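PDB 2WY3: protein UL16 from Human herpesvirus 5 strain ad169, which blocks binding of the stress ligands ULBP1 and ULBP2 to the activating receptor KLRK1 and retains such ligands inside the infected cell, thereby blunting natural killer cell activation. Local coordinates for residues L14-T17 against E18-S21; R102-N106 against L107-R111; I73-F76 against S77-T81. All coordinates share one frame; numbering follows the deposited sequence.

Contact 1: residues L14-T17 against E18-S21. With NAG (2-acetamido-2-deoxy-beta-D-glucopyranose), chain H.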
ATOM      1  N   LEU B  14       7.332   2.737  26.977  1.00 25.80           N
ATOM      2  CA  LEU B  14       7.668   3.805  26.047  1.00 23.43           C
ATOM      3  C   LEU B  14       8.100   5.067  26.777  1.00 29.71           C
ATOM      4  O   LEU B  14       7.426   5.527  27.695  1.00 26.37           O
ATOM      5  CB  LEU B  14       6.488   4.118  25.113  1.00 23.83           C
ATOM      6  CG  LEU B  14       6.731   5.293  24.167  1.00 28.14           C
ATOM      7  CD1 LEU B  14       7.846   4.954  23.176  1.00 30.55           C
ATOM      8  CD2 LEU B  14       5.451   5.663  23.428  1.00 36.39           C
ATOM      9  N   ASN B  15       9.242   5.611  26.380  1.00 23.24           N
ATOM     10  CA  ASN B  15       9.668   6.916  26.868  1.00 28.80           C
ATOM     11  C   ASN B  15       9.933   7.788  25.657  1.00 32.35           C
ATOM     12  O   ASN B  15      10.970   7.650  25.002  1.00 27.26           O
ATOM     13  CB  ASN B  15      10.926   6.789  27.720  1.00 29.77           C
ATOM     14  CG  ASN B  15      11.376   8.122  28.304  1.00 36.41           C
ATOM     15  OD1 ASN B  15      11.107   9.183  27.740  1.00 35.96           O
ATOM     16  ND2 ASN B  15      12.063   8.067  29.441  1.00 43.22           N
ATOM     17  N   VAL B  16       8.991   8.673  25.341  1.00 26.36           N
ATOM     18  CA  VAL B  16       9.065   9.410  24.080  1.00 25.33           C
ATOM     19  C   VAL B  16      10.294  10.311  24.009  1.00 26.87           C
ATOM     20  O   VAL B  16      10.782  10.626  22.917  1.00 29.81           O
ATOM     21  CB  VAL B  16       7.771  10.229  23.796  1.00 23.98           C
ATOM     22  CG1 VAL B  16       6.575   9.289  23.629  1.00 24.67           C
ATOM     23  CG2 VAL B  16       7.529  11.237  24.912  1.00 28.72           C
ATOM     24  N   THR B  17      10.799  10.707  25.173  1.00 23.19           N
ATOM     25  CA  THR B  17      11.980  11.561  25.250  1.00 26.11           C
ATOM     26  C   THR B  17      13.237  10.846  24.740  1.00 31.77           C
ATOM     27  O   THR B  17      14.225  11.486  24.390  1.00 32.05           O
ATOM     28  CB  THR B  17      12.209  12.053  26.693  1.00 38.72           C
ATOM     29  OG1 THR B  17      10.990  12.611  27.197  1.00 36.62           O
ATOM     30  CG2 THR B  17      13.301  13.109  26.736  1.00 42.74           C
ATOM     31  N   GLU B  18      13.197   9.517  24.689  1.00 25.66           N
ATOM     32  CA  GLU B  18      14.361   8.755  24.259  1.00 26.62           C
ATOM     33  C   GLU B  18      14.352   8.494  22.753  1.00 21.92           C
ATOM     34  O   GLU B  18      15.366   8.082  22.191  1.00 22.34           O
ATOM     35  CB  GLU B  18      14.436   7.415  24.993  1.00 34.43           C
ATOM     36  CG  GLU B  18      14.731   7.535  26.475  1.00 52.29           C
ATOM     37  CD  GLU B  18      14.610   6.207  27.191  1.00 72.08           C
ATOM     38  OE1 GLU B  18      14.287   5.201  26.521  1.00 76.49           O
ATOM     39  OE2 GLU B  18      14.835   6.168  28.421  1.00 82.04           O
ATOM     40  N   LEU B  19      13.218   8.736  22.104  1.00 20.51           N
ATOM     41  CA  LEU B  19      13.084   8.345  20.695  1.00 20.73           C
ATOM     42  C   LEU B  19      14.063   9.062  19.768  1.00 23.78           C
ATOM     43  O   LEU B  19      14.585   8.460  18.831  1.00 21.70           O
ATOM     44  CB  LEU B  19      11.650   8.558  20.190  1.00 17.94           C
ATOM     45  CG  LEU B  19      10.582   7.675  20.834  1.00 21.14           C
ATOM     46  CD1 LEU B  19       9.207   8.040  20.285  1.00 26.16           C
ATOM     47  CD2 LEU B  19      10.891   6.210  20.597  1.00 24.34           C
ATOM     48  N   ALA B  20      14.299  10.350  20.006  1.00 21.33           N
ATOM     49  CA  ALA B  20      15.164  11.116  19.110  1.00 26.45           C
ATOM     50  C   ALA B  20      16.542  10.472  18.923  1.00 28.38           C
ATOM     51  O   ALA B  20      17.077  10.461  17.813  1.00 33.77           O
ATOM     52  CB  ALA B  20      15.308  12.560  19.588  1.00 28.44           C
ATOM     53  N   SER B  21      17.102   9.939  20.006  1.00 22.23           N
ATOM     54  CA  SER B  21      18.453   9.374  19.990  1.00 24.27           C
ATOM     55  C   SER B  21      18.564   7.924  19.495  1.00 27.72           C
ATOM     56  O   SER B  21      19.669   7.414  19.295  1.00 28.17           O
ATOM     57  CB  SER B  21      19.106   9.509  21.376  1.00 29.26           C
ATOM     58  OG  SER B  21      18.431   8.702  22.333  1.00 33.74           O
TER
HETATM   59  C1  NAG H1201      12.637   9.358  29.741  1.00 40.57           C
HETATM   60  C2  NAG H1201      12.780   9.231  31.258  1.00 50.56           C
HETATM   61  C3  NAG H1201      13.642  10.340  31.848  1.00 60.70           C
HETATM   62  C4  NAG H1201      14.941  10.488  31.074  1.00 63.62           C
HETATM   63  C5  NAG H1201      14.690  10.599  29.577  1.00 60.13           C
HETATM   64  C6  NAG H1201      16.017  10.551  28.831  1.00 60.50           C
HETATM   65  C7  NAG H1201      11.038   8.193  32.584  1.00 54.31           C
HETATM   66  C8  NAG H1201       9.653   8.287  33.154  1.00 48.48           C
HETATM   67  N2  NAG H1201      11.472   9.241  31.887  1.00 51.44           N
HETATM   68  O3  NAG H1201      13.942  10.038  33.192  1.00 64.97           O
HETATM   69  O4  NAG H1201      15.619  11.642  31.523  1.00 67.24           O
HETATM   70  O5  NAG H1201      13.888   9.535  29.105  1.00 53.38           O
HETATM   71  O6  NAG H1201      16.611   9.287  29.048  1.00 61.62           O
HETATM   72  O7  NAG H1201      11.720   7.185  32.768  1.00 57.74           O
HETATM   73  O   HOH W   1      12.767   5.445  30.332  0.79 40.08           O
HETATM   74  O   HOH W   2      12.814  12.246  21.550  0.96 31.34           O
HETATM   75  O   HOH W   3      16.319  11.185  22.699  0.83 30.86           O
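Asn15 and Glu18 face each other across a turn with helical backbone angles, and the N-acetylglucosamine bonded to Asn15 ND2 through C1 runs alongside Glu18. The Glu18 carboxylate stays 3.5 Å from Asn15 ND2 at its OE2; a water joins the two, accepting from ND2, donating to OE2 and also donating to the acetamide oxygen O7 of the sugar. The ring oxygen O5 of the sugar comes 3.4 Å from Glu18 CG. Asn15 CG stands opposite the backbone N (chi1 -177°), which brings the glycosylated amide out beside Glu18, and Asn15 OD1 takes a weak bond from Thr17 N, the threonine of the Asn-Val-Thr sequon. Behind these side chains the backbone curls through two i to i+3 bonds: Glu18 N bonds to Asn15 O at 2.9 Å and Leu19 N to Val16 O at 3.2 Å. On the inner side Leu14 CD1 meets Leu19 CD2 at 4.2 Å, the two side chains crossing at about a right angle. The turn lies in the loop between strands 10-13 and 27-31; both leucines pack on Leu115 of strand 110-118, and Leu14 and Val16 reach strand 62-68.

Contact 2: residues R102-N106 against L107-R111. With NAG (2-acetamido-2-deoxy-beta-D-glucopyranose), chain M.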
ATOM      1  N   ARG B 102      -1.743  11.014   6.032  1.00 18.27           N
ATOM      2  CA  ARG B 102      -2.410  12.192   6.558  1.00 18.28           C
ATOM      3  C   ARG B 102      -2.258  13.342   5.591  1.00 18.91           C
ATOM      4  O   ARG B 102      -1.307  13.376   4.808  1.00 19.53           O
ATOM      5  CB  ARG B 102      -1.767  12.611   7.890  1.00 19.41           C
ATOM      6  CG  ARG B 102      -1.430  11.463   8.819  1.00 20.11           C
ATOM      7  CD  ARG B 102      -0.855  11.992  10.132  1.00 23.34           C
ATOM      8  NE  ARG B 102      -1.901  12.329  11.092  1.00 20.46           N
ATOM      9  CZ  ARG B 102      -1.696  12.961  12.245  1.00 24.02           C
ATOM     10  NH1 ARG B 102      -0.477  13.373  12.585  1.00 20.28           N
ATOM     11  NH2 ARG B 102      -2.719  13.200  13.056  1.00 25.20           N
ATOM     12  N   MET B 103      -3.180  14.295   5.668  1.00 19.26           N
ATOM     13  CA  MET B 103      -3.007  15.562   4.979  1.00 21.91           C
ATOM     14  C   MET B 103      -1.792  16.256   5.577  1.00 22.34           C
ATOM     15  O   MET B 103      -1.576  16.208   6.788  1.00 19.65           O
ATOM     16  CB  MET B 103      -4.255  16.439   5.134  1.00 24.58           C
ATOM     17  CG  MET B 103      -5.501  15.784   4.555  1.00 31.93           C
ATOM     18  SD  MET B 103      -6.952  16.851   4.671  1.00 59.84           S
ATOM     19  CE  MET B 103      -7.045  17.116   6.430  1.00 28.67           C
ATOM     20  N   VAL B 104      -0.991  16.880   4.721  1.00 19.18           N
ATOM     21  CA  VAL B 104       0.206  17.581   5.165  1.00 18.27           C
ATOM     22  C   VAL B 104      -0.120  19.043   5.475  1.00 20.80           C
ATOM     23  O   VAL B 104      -0.553  19.800   4.602  1.00 21.03           O
ATOM     24  CB  VAL B 104       1.333  17.500   4.118  1.00 27.64           C
ATOM     25  CG1 VAL B 104       2.561  18.265   4.594  1.00 22.17           C
ATOM     26  CG2 VAL B 104       1.691  16.040   3.850  1.00 33.36           C
ATOM     27  N   THR B 105       0.052  19.418   6.736  1.00 17.59           N
ATOM     28  CA  THR B 105      -0.266  20.761   7.195  1.00 19.84           C
ATOM     29  C   THR B 105       0.758  21.181   8.232  1.00 21.56           C
ATOM     30  O   THR B 105       1.579  20.373   8.668  1.00 19.30           O
ATOM     31  CB  THR B 105      -1.638  20.808   7.894  1.00 25.40           C
ATOM     32  OG1 THR B 105      -1.547  20.123   9.150  1.00 21.37           O
ATOM     33  CG2 THR B 105      -2.712  20.142   7.029  1.00 27.04           C
ATOM     34  N   ASN B 106       0.685  22.442   8.642  1.00 18.68           N
ATOM     35  CA  ASN B 106       1.524  22.931   9.729  1.00 16.30           C
ATOM     36  C   ASN B 106       1.358  22.135  11.033  1.00 16.73           C
ATOM     37  O   ASN B 106       2.145  22.294  11.952  1.00 19.76           O
ATOM     38  CB  ASN B 106       1.299  24.438   9.966  1.00 17.73           C
ATOM     39  CG  ASN B 106      -0.180  24.842   9.930  1.00 18.43           C
ATOM     40  OD1 ASN B 106      -1.067  24.073  10.331  1.00 20.99           O
ATOM     41  ND2 ASN B 106      -0.436  26.085   9.488  1.00 19.09           N
ATOM     42  N   LEU B 107       0.341  21.281  11.108  1.00 16.28           N
ATOM     43  CA  LEU B 107       0.103  20.496  12.325  1.00 17.49           C
ATOM     44  C   LEU B 107       0.468  19.021  12.176  1.00 19.19           C
ATOM     45  O   LEU B 107       0.400  18.258  13.138  1.00 20.74           O
ATOM     46  CB  LEU B 107      -1.366  20.643  12.783  1.00 20.96           C
ATOM     47  CG  LEU B 107      -1.738  22.050  13.247  1.00 20.65           C
ATOM     48  CD1 LEU B 107      -3.201  22.129  13.672  1.00 25.96           C
ATOM     49  CD2 LEU B 107      -0.822  22.481  14.403  1.00 23.77           C
ATOM     50  N   THR B 108       0.860  18.602  10.978  1.00 18.05           N
ATOM     51  CA  THR B 108       1.246  17.199  10.796  1.00 16.47           C
ATOM     52  C   THR B 108       2.693  17.038  10.329  1.00 18.83           C
ATOM     53  O   THR B 108       3.169  15.907  10.174  1.00 17.67           O
ATOM     54  CB  THR B 108       0.307  16.442   9.810  1.00 17.98           C
ATOM     55  OG1 THR B 108       0.355  17.067   8.520  1.00 17.59           O
ATOM     56  CG2 THR B 108      -1.145  16.438  10.331  1.00 19.31           C
ATOM     57  N   VAL B 109       3.385  18.152  10.087  1.00 12.93           N
ATOM     58  CA  VAL B 109       4.816  18.087   9.783  1.00 12.55           C
ATOM     59  C   VAL B 109       5.580  17.631  11.029  1.00 14.22           C
ATOM     60  O   VAL B 109       5.191  17.933  12.162  1.00 15.08           O
ATOM     61  CB  VAL B 109       5.388  19.447   9.277  1.00 16.28           C
ATOM     62  CG1 VAL B 109       4.966  19.707   7.818  1.00 15.59           C
ATOM     63  CG2 VAL B 109       4.965  20.595  10.197  1.00 18.53           C
ATOM     64  N   GLY B 110       6.657  16.880  10.826  1.00 13.95           N
ATOM     65  CA  GLY B 110       7.406  16.368  11.955  1.00 13.63           C
ATOM     66  C   GLY B 110       8.022  15.017  11.658  1.00 14.88           C
ATOM     67  O   GLY B 110       8.453  14.773  10.535  1.00 14.24           O
ATOM     68  N   ARG B 111       8.082  14.171  12.679  1.00 12.97           N
ATOM     69  CA  ARG B 111       8.826  12.902  12.602  1.00 11.18           C
ATOM     70  C   ARG B 111       7.901  11.768  12.989  1.00 14.94           C
ATOM     71  O   ARG B 111       7.304  11.812  14.069  1.00 16.01           O
ATOM     72  CB  ARG B 111       9.987  12.967  13.598  1.00 13.51           C
ATOM     73  CG  ARG B 111      11.080  11.909  13.430  1.00 17.55           C
ATOM     74  CD  ARG B 111      12.156  12.077  14.517  1.00 17.29           C
ATOM     75  NE  ARG B 111      11.759  11.415  15.752  1.00 21.31           N
ATOM     76  CZ  ARG B 111      11.734  11.986  16.950  1.00 22.58           C
ATOM     77  NH1 ARG B 111      12.104  13.258  17.105  1.00 24.01           N
ATOM     78  NH2 ARG B 111      11.340  11.271  17.996  1.00 17.99           N
TER
HETATM   79  C1  NAG M1206      -1.844  26.426   9.384  1.00 20.45           C
HETATM   80  C2  NAG M1206      -1.972  27.944   9.189  1.00 21.09           C
HETATM   81  C3  NAG M1206      -3.409  28.371   8.894  1.00 28.42           C
HETATM   82  C4  NAG M1206      -3.992  27.533   7.766  1.00 35.60           C
HETATM   83  C5  NAG M1206      -3.796  26.049   8.075  1.00 25.90           C
HETATM   84  C6  NAG M1206      -4.291  25.145   6.950  1.00 34.96           C
HETATM   85  C7  NAG M1206      -0.239  29.042  10.464  1.00 31.48           C
HETATM   86  C8  NAG M1206       0.115  29.897  11.648  1.00 22.68           C
HETATM   87  N2  NAG M1206      -1.512  28.677  10.354  1.00 21.43           N
HETATM   88  O3  NAG M1206      -3.414  29.739   8.536  1.00 34.97           O
HETATM   89  O4  NAG M1206      -5.366  27.842   7.618  1.00 37.25           O
HETATM   90  O5  NAG M1206      -2.421  25.765   8.277  1.00 25.59           O
HETATM   91  O6  NAG M1206      -4.217  23.802   7.392  1.00 37.02           O
HETATM   92  O7  NAG M1206       0.626  28.688   9.664  1.00 29.74           O
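Thr108 reaches back to the chain before the turn with its hydroxyl, which is held by two hydrogen bonds, one given and one taken: Thr108 OG1 donates to Met103 O at 2.7 Å, in the carbonyl plane and on a lone pair, and accepts from Thr105 N at 3.0 Å. The hydroxyl lies between its own backbone N and carbonyl carbon (chi1 61°), and this rotation turns OG1 toward the 103-105 backbone while CG2 points to Arg102. A second threonine hydroxyl forms an ST turn, Thr105 OG1 accepting from Leu107 N, two residues on, at 3.0 Å with an N-H...O angle of 153°. Backbone bonds close the bend on a single acceptor: Thr105 O accepts from both Thr108 N at 3.0 Å and Val109 N at 3.2 Å.

Van der Waals contact is lighter. Thr108 CG2 sits over one face of the Arg102 guanidinium, offset toward its rim and 3.9 Å from NH1; the apolar pair is Val104 CG1 and Val109 CG1 at 4.3 Å. The arginine's polar end is held from outside the turn, NE by Asn82 and NH1 by Tyr112, with Phe53 in a cation-pi contact.

The carbohydrate is covalent: Asn106 ND2, in the Asn106-Leu107-Thr108 sequon, carries the N-acetylglucosamine, and a weak bond runs from the same ND2 to the sugar's O7. The whole turn links strand 95-102 of the three-stranded sheet to strand 110-118 of the six-stranded one, with Val104 on Cys34 of strand 34-41 and on Val130 of strand 121-131, and Leu107 on Trp55 of strand 49-55.

Contact 3: residues I73-F76 against S77-T81. With NAG (2-acetamido-2-deoxy-beta-D-glucopyranose), chain L.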
ATOM      1  N   ILE B  73      -5.728  -0.123  18.841  1.00 21.20           N
ATOM      2  CA  ILE B  73      -6.105  -0.047  20.267  1.00 23.66           C
ATOM      3  C   ILE B  73      -5.931   1.370  20.831  1.00 25.48           C
ATOM      4  O   ILE B  73      -6.341   1.676  21.957  1.00 24.98           O
ATOM      5  CB  ILE B  73      -5.337  -1.079  21.137  1.00 24.27           C
ATOM      6  CG1 ILE B  73      -3.828  -0.857  21.054  1.00 21.28           C
ATOM      7  CG2 ILE B  73      -5.659  -2.506  20.704  1.00 22.30           C
ATOM      8  CD1 ILE B  73      -3.064  -1.657  22.116  1.00 24.90           C
ATOM      9  N   ARG B  74      -5.328   2.237  20.031  1.00 21.11           N
ATOM     10  CA  ARG B  74      -5.193   3.643  20.389  1.00 24.62           C
ATOM     11  C   ARG B  74      -5.058   4.481  19.128  1.00 24.85           C
ATOM     12  O   ARG B  74      -4.186   4.209  18.313  1.00 20.59           O
ATOM     13  CB  ARG B  74      -3.973   3.848  21.295  1.00 22.40           C
ATOM     14  CG  ARG B  74      -3.750   5.291  21.720  1.00 27.15           C
ATOM     15  CD  ARG B  74      -2.550   5.406  22.644  1.00 37.87           C
ATOM     16  NE  ARG B  74      -2.154   6.792  22.873  1.00 36.84           N
ATOM     17  CZ  ARG B  74      -1.618   7.228  24.008  1.00 43.98           C
ATOM     18  NH1 ARG B  74      -1.285   8.505  24.139  1.00 45.63           N
ATOM     19  NH2 ARG B  74      -1.424   6.385  25.015  1.00 35.67           N
ATOM     20  N   ASN B  75      -5.922   5.487  18.962  1.00 23.03           N
ATOM     21  CA  ASN B  75      -5.809   6.417  17.833  1.00 21.49           C
ATOM     22  C   ASN B  75      -4.888   7.579  18.171  1.00 20.85           C
ATOM     23  O   ASN B  75      -4.691   7.894  19.343  1.00 23.57           O
ATOM     24  CB  ASN B  75      -7.171   7.038  17.485  1.00 22.44           C
ATOM     25  CG  ASN B  75      -8.131   6.061  16.840  1.00 27.13           C
ATOM     26  OD1 ASN B  75      -7.810   5.427  15.836  1.00 21.82           O
ATOM     27  ND2 ASN B  75      -9.334   5.960  17.416  1.00 27.63           N
ATOM     28  N   PHE B  76      -4.354   8.243  17.149  1.00 19.39           N
ATOM     29  CA  PHE B  76      -3.813   9.582  17.354  1.00 19.69           C
ATOM     30  C   PHE B  76      -4.883  10.408  18.091  1.00 26.03           C
ATOM     31  O   PHE B  76      -6.085  10.242  17.850  1.00 23.65           O
ATOM     32  CB  PHE B  76      -3.508  10.254  16.011  1.00 18.12           C
ATOM     33  CG  PHE B  76      -2.167   9.890  15.418  1.00 21.67           C
ATOM     34  CD1 PHE B  76      -1.080   9.611  16.234  1.00 17.46           C
ATOM     35  CD2 PHE B  76      -1.995   9.872  14.033  1.00 20.85           C
ATOM     36  CE1 PHE B  76       0.171   9.302  15.687  1.00 14.17           C
ATOM     37  CE2 PHE B  76      -0.765   9.575  13.474  1.00 22.26           C
ATOM     38  CZ  PHE B  76       0.329   9.285  14.302  1.00 18.23           C
ATOM     39  N   SER B  77      -4.445  11.303  18.971  1.00 25.95           N
ATOM     40  CA  SER B  77      -5.365  12.164  19.717  1.00 28.00           C
ATOM     41  C   SER B  77      -6.152  13.084  18.788  1.00 30.03           C
ATOM     42  O   SER B  77      -7.272  13.494  19.109  1.00 32.93           O
ATOM     43  CB  SER B  77      -4.606  12.994  20.755  1.00 36.90           C
ATOM     44  OG  SER B  77      -3.701  13.887  20.123  1.00 42.11           O
ATOM     45  N   ASP B  78      -5.557  13.425  17.649  1.00 27.06           N
ATOM     46  CA  ASP B  78      -6.233  14.229  16.638  1.00 31.35           C
ATOM     47  C   ASP B  78      -6.276  13.484  15.315  1.00 33.78           C
ATOM     48  O   ASP B  78      -5.260  13.372  14.618  1.00 34.43           O
ATOM     49  CB  ASP B  78      -5.539  15.581  16.450  1.00 37.80           C
ATOM     50  CG  ASP B  78      -6.315  16.512  15.531  1.00 50.08           C
ATOM     51  OD1 ASP B  78      -7.178  16.020  14.764  1.00 42.99           O
ATOM     52  OD2 ASP B  78      -6.070  17.738  15.577  1.00 60.93           O
ATOM     53  N   ILE B  79      -7.452  12.976  14.963  1.00 29.26           N
ATOM     54  CA  ILE B  79      -7.578  12.167  13.759  1.00 27.97           C
ATOM     55  C   ILE B  79      -8.155  12.916  12.563  1.00 27.56           C
ATOM     56  O   ILE B  79      -8.377  12.317  11.512  1.00 27.92           O
ATOM     57  CB  ILE B  79      -8.420  10.901  14.008  1.00 27.50           C
ATOM     58  CG1 ILE B  79      -9.870  11.270  14.351  1.00 31.36           C
ATOM     59  CG2 ILE B  79      -7.788  10.062  15.109  1.00 29.82           C
ATOM     60  CD1 ILE B  79     -10.761  10.050  14.546  1.00 32.77           C
ATOM     61  N   THR B  80      -8.378  14.221  12.709  1.00 27.83           N
ATOM     62  CA  THR B  80      -9.052  14.986  11.656  1.00 29.66           C
ATOM     63  C   THR B  80      -8.270  15.045  10.345  1.00 32.90           C
ATOM     64  O   THR B  80      -8.856  15.184   9.269  1.00 31.92           O
ATOM     65  CB  THR B  80      -9.416  16.418  12.112  1.00 34.83           C
ATOM     66  OG1 THR B  80      -8.237  17.109  12.541  1.00 37.52           O
ATOM     67  CG2 THR B  80     -10.416  16.370  13.254  1.00 36.79           C
ATOM     68  N   THR B  81      -6.948  14.940  10.436  1.00 25.26           N
ATOM     69  CA  THR B  81      -6.102  14.963   9.246  1.00 25.75           C
ATOM     70  C   THR B  81      -5.798  13.567   8.706  1.00 26.62           C
ATOM     71  O   THR B  81      -5.129  13.430   7.675  1.00 25.22           O
ATOM     72  CB  THR B  81      -4.753  15.640   9.532  1.00 28.86           C
ATOM     73  OG1 THR B  81      -4.054  14.885  10.528  1.00 25.97           O
ATOM     74  CG2 THR B  81      -4.964  17.060  10.019  1.00 30.79           C
TER
HETATM   75  C1  NAG L1205     -10.327   5.211  16.672  1.00 25.19           C
HETATM   76  C2  NAG L1205     -11.223   4.506  17.702  1.00 30.02           C
HETATM   77  C3  NAG L1205     -12.400   3.817  17.023  1.00 38.41           C
HETATM   78  C4  NAG L1205     -13.143   4.809  16.150  1.00 36.27           C
HETATM   79  C5  NAG L1205     -12.184   5.468  15.168  1.00 35.17           C
HETATM   80  C6  NAG L1205     -12.889   6.534  14.330  1.00 37.12           C
HETATM   81  C7  NAG L1205     -10.091   3.727  19.718  1.00 30.81           C
HETATM   82  C8  NAG L1205      -9.460   2.558  20.418  1.00 33.03           C
HETATM   83  N2  NAG L1205     -10.509   3.513  18.473  1.00 27.22           N
HETATM   84  O3  NAG L1205     -13.267   3.275  17.998  1.00 36.67           O
HETATM   85  O4  NAG L1205     -14.141   4.123  15.437  1.00 44.80           O
HETATM   86  O5  NAG L1205     -11.108   6.071  15.861  1.00 30.48           O
HETATM   87  O6  NAG L1205     -13.382   7.559  15.175  1.00 41.44           O
HETATM   88  O7  NAG L1205     -10.186   4.812  20.295  1.00 30.75           O
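The exit of edge strand 71-74 and the loop that follows it toward strand 82-89 form this contact, a glycosylated surface corner in which Ile79 folds back on Asn75 and Phe76. The loop leaves the strand just after a classic beta bulge, where Ile73 and Arg74 both face Leu66. The branch methyl of Ile79 makes the approach: Ile79 CG2 comes to 3.2 Å from Phe76 O and 3.9 Å from Asn75 CB, and lies a looser 4.4 Å from Phe76 CB. The other arm of the same side chain goes to the carbohydrate, Ile79 CD1 standing 3.7 Å from O6 of the N-acetylglucosamine. A chi1 of 65° and an extended chi2 (177°) direct CG2 to Phe76 O and CD1 to the sugar.

Asn75 carries that sugar through the covalent bond of ND2 to C1, while its OD1 accepts from Gln85 NE2; the same glutamine takes Phe76 N through OE1, so one residue of strand 82-89 fixes both the glycosylated amide and the backbone beside it. The sugar's acetyl methyl C8 reaches back to Ile73 O at 3.6 Å. Phe76 turns the other way and is buried, its ring edge-to-face with Trp65 and packed against Thr100 and Arg102, while Ser77 OG hydrogen-bonds to Asp63 OD2.

Farther along the loop, Asp78 OD1 receives two donors from one residue, Thr80 N at 3.0 Å nearly along the C-O axis and Thr80 OG1 at 2.7 Å on the syn side, close to the carboxylate plane. The first of these bonds, with an N-H...O angle of 160°, closes an Asx turn, which follows directly on the Asn75-Phe76-Ser77 glycosylation sequon.

Along the chain the order is contact 1, contact 3, contact 2, all within the predicted extracellular part of UL16, which is built of strands without helices. Contacts 2 and 3 are neighbours, their centres about 13 Å apart: Met103 N probably bonds to Thr81 O at 2.9 Å, and Thr108 CG2 packs on Thr81 OG1 at 3.3 Å. Both are crossings between the same six-stranded and three-stranded sheets, and they lie side by side. Contact 1 borders the six-stranded sheet about 20 Å from both, centre to centre, yet touches contact 2 where Leu19 CB packs on Arg111 NH2. Each contact carries an N-linked sugar, so all three loops present glycan at the surface while their inner side chains reach the sheets.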